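Local atomic coordinates of D-mandelate dehydrogenase (Rhodotorula graminis, PDB entry 2W2K), a protein that probably uses a nicotinamide cofactor to interconvert D-mandelate and its 2-oxo acid, as a member of the D-isomer specific 2-hydroxyacid dehydrogenase family. Residues W20-F23 / Q24-E28. Sequence-based numbering, arbitrary orientation.
Sequences WSDF and QQKFE
Trp20 O accepts two hydrogen bonds from Gln24, from opposite faces of its carbonyl plane: Gln24 N at 3.1 Å makes the i to i+4 bond of helix 17-26, and Gln24 NE2 at 3.3 Å comes from above the plane. This is the last part of the helix linking parallel strands 5-8 and 28-31 in a beta-alpha-beta unit. With CG beside its backbone N (chi1 -71°) and the chain extended beyond, Gln24 also lays its amide over one face of the Trp20 indole, the planes 27° apart, NE2 lying 3.2 Å from Trp20 CD1. A water accepts from Trp20 NE1 and donates to Gln24 OE1, bridging the two side chains. Two residues along the helix, Lys26 NZ forms a salt bridge with the syn lone pair of Asp22 OD2 at 2.9 Å, and a second one with Asp325 of helix 310-330. Another water donates to Asp22 OD1 and accepts from Gln25 NE2. On the buried side, Phe23 and Phe27 meet obliquely, their planes at 44°, and both touch Val6 of strand 5-8. Phe27 is where helical backbone angles end, yet its N still hydrogen-bonds to Phe23 O at 3.0 Å, while its CD2 sits 3.6 Å above the centre of the Phe23 ring.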
loop_
_atom_site.group_PDB
_atom_site.type_symbol
_atom_site.label_atom_id
_atom_site.label_comp_id
_atom_site.label_asym_id
_atom_site.label_seq_id
_atom_site.Cartn_x
_atom_site.Cartn_y
_atom_site.Cartn_z
ATOM N N TRP B 20 -28.126 19.339 5.015
ATOM C CA TRP B 20 -29.375 18.563 5.228
ATOM C C TRP B 20 -30.515 19.378 5.878
ATOM O O TRP B 20 -31.694 19.195 5.517
ATOM C CB TRP B 20 -29.094 17.240 5.995
ATOM C CG TRP B 20 -30.281 16.233 6.195
ATOM C CD1 TRP B 20 -30.751 15.752 7.392
ATOM C CD2 TRP B 20 -31.062 15.568 5.172
ATOM N NE1 TRP B 20 -31.791 14.850 7.179
ATOM C CE2 TRP B 20 -31.997 14.723 5.830
ATOM C CE3 TRP B 20 -31.066 15.609 3.766
ATOM C CZ2 TRP B 20 -32.938 13.942 5.128
ATOM C CZ3 TRP B 20 -32.012 14.819 3.064
ATOM C CH2 TRP B 20 -32.918 14.000 3.748
ATOM N N SER B 21 -30.192 20.236 6.856
ATOM C CA SER B 21 -31.213 21.130 7.440
ATOM C C SER B 21 -31.772 22.106 6.398
ATOM O O SER B 21 -32.994 22.321 6.344
ATOM C CB SER B 21 -30.660 21.881 8.674
ATOM O OG SER B 21 -30.403 20.956 9.725
ATOM N N ASP B 22 -30.886 22.675 5.568
ATOM C CA ASP B 22 -31.268 23.518 4.403
ATOM C C ASP B 22 -32.220 22.785 3.439
ATOM O O ASP B 22 -33.244 23.345 2.976
ATOM C CB ASP B 22 -29.997 24.024 3.669
ATOM C CG ASP B 22 -30.304 24.935 2.494
ATOM O OD1 ASP B 22 -30.772 26.081 2.718
ATOM O OD2 ASP B 22 -30.047 24.528 1.330
ATOM N N PHE B 23 -31.882 21.531 3.153
ATOM C CA PHE B 23 -32.658 20.668 2.223
ATOM C C PHE B 23 -34.075 20.464 2.768
ATOM O O PHE B 23 -35.048 20.573 2.019
ATOM C CB PHE B 23 -31.937 19.308 2.007
ATOM C CG PHE B 23 -32.417 18.528 0.773
ATOM C CD1 PHE B 23 -31.908 18.825 -0.489
ATOM C CD2 PHE B 23 -33.363 17.489 0.887
ATOM C CE1 PHE B 23 -32.319 18.117 -1.625
ATOM C CE2 PHE B 23 -33.793 16.751 -0.277
ATOM C CZ PHE B 23 -33.272 17.085 -1.527
ATOM N N GLN B 24 -34.185 20.205 4.074
ATOM C CA GLN B 24 -35.492 19.922 4.722
ATOM C C GLN B 24 -36.355 21.192 4.866
ATOM O O GLN B 24 -37.565 21.098 5.075
ATOM C CB GLN B 24 -35.307 19.273 6.096
ATOM C CG GLN B 24 -34.800 17.818 6.082
ATOM C CD GLN B 24 -34.462 17.328 7.482
ATOM O OE1 GLN B 24 -35.284 16.679 8.142
ATOM N NE2 GLN B 24 -33.253 17.641 7.947
ATOM N N GLN B 25 -35.734 22.366 4.730
ATOM C CA GLN B 25 -36.486 23.643 4.717
ATOM C C GLN B 25 -37.081 23.893 3.317
ATOM O O GLN B 25 -38.263 24.235 3.177
ATOM C CB GLN B 25 -35.562 24.809 5.166
ATOM C CG GLN B 25 -36.272 26.185 5.411
ATOM C CD GLN B 25 -36.796 26.866 4.143
ATOM O OE1 GLN B 25 -37.967 27.275 4.093
ATOM N NE2 GLN B 25 -35.930 27.014 3.121
ATOM N N LYS B 26 -36.259 23.715 2.286
ATOM C CA LYS B 26 -36.677 23.901 0.880
ATOM C C LYS B 26 -37.692 22.851 0.358
ATOM O O LYS B 26 -38.541 23.166 -0.504
ATOM C CB LYS B 26 -35.428 23.929 -0.041
ATOM C CG LYS B 26 -34.487 25.128 0.177
ATOM C CD LYS B 26 -33.127 24.922 -0.522
ATOM C CE LYS B 26 -32.304 26.224 -0.555
ATOM N NZ LYS B 26 -30.874 25.970 -0.998
ATOM N N PHE B 27 -37.597 21.622 0.866
ATOM C CA PHE B 27 -38.357 20.449 0.343
ATOM C C PHE B 27 -39.102 19.700 1.465
ATOM O O PHE B 27 -38.563 19.549 2.570
ATOM C CB PHE B 27 -37.373 19.442 -0.289
ATOM C CG PHE B 27 -36.695 19.927 -1.558
ATOM C CD1 PHE B 27 -37.428 20.102 -2.738
ATOM C CD2 PHE B 27 -35.313 20.191 -1.578
ATOM C CE1 PHE B 27 -36.802 20.559 -3.928
ATOM C CE2 PHE B 27 -34.675 20.631 -2.770
ATOM C CZ PHE B 27 -35.434 20.811 -3.942
ATOM N N GLU B 28 -40.328 19.227 1.202
ATOM C CA GLU B 28 -41.005 18.294 2.137
ATOM C C GLU B 28 -40.428 16.879 1.941
ATOM O O GLU B 28 -40.688 16.244 0.911
ATOM C CB GLU B 28 -42.537 18.284 1.920
ATOM C CG GLU B 28 -43.281 17.296 2.843
ATOM C CD GLU B 28 -44.750 17.106 2.463
ATOM O OE1 GLU B 28 -45.227 17.792 1.537
ATOM O OE2 GLU B 28 -45.407 16.227 3.065
HETATM O O HOH W 1 -33.997 13.856 9.000
HETATM O O HOH W 2 -33.128 27.101 3.650
#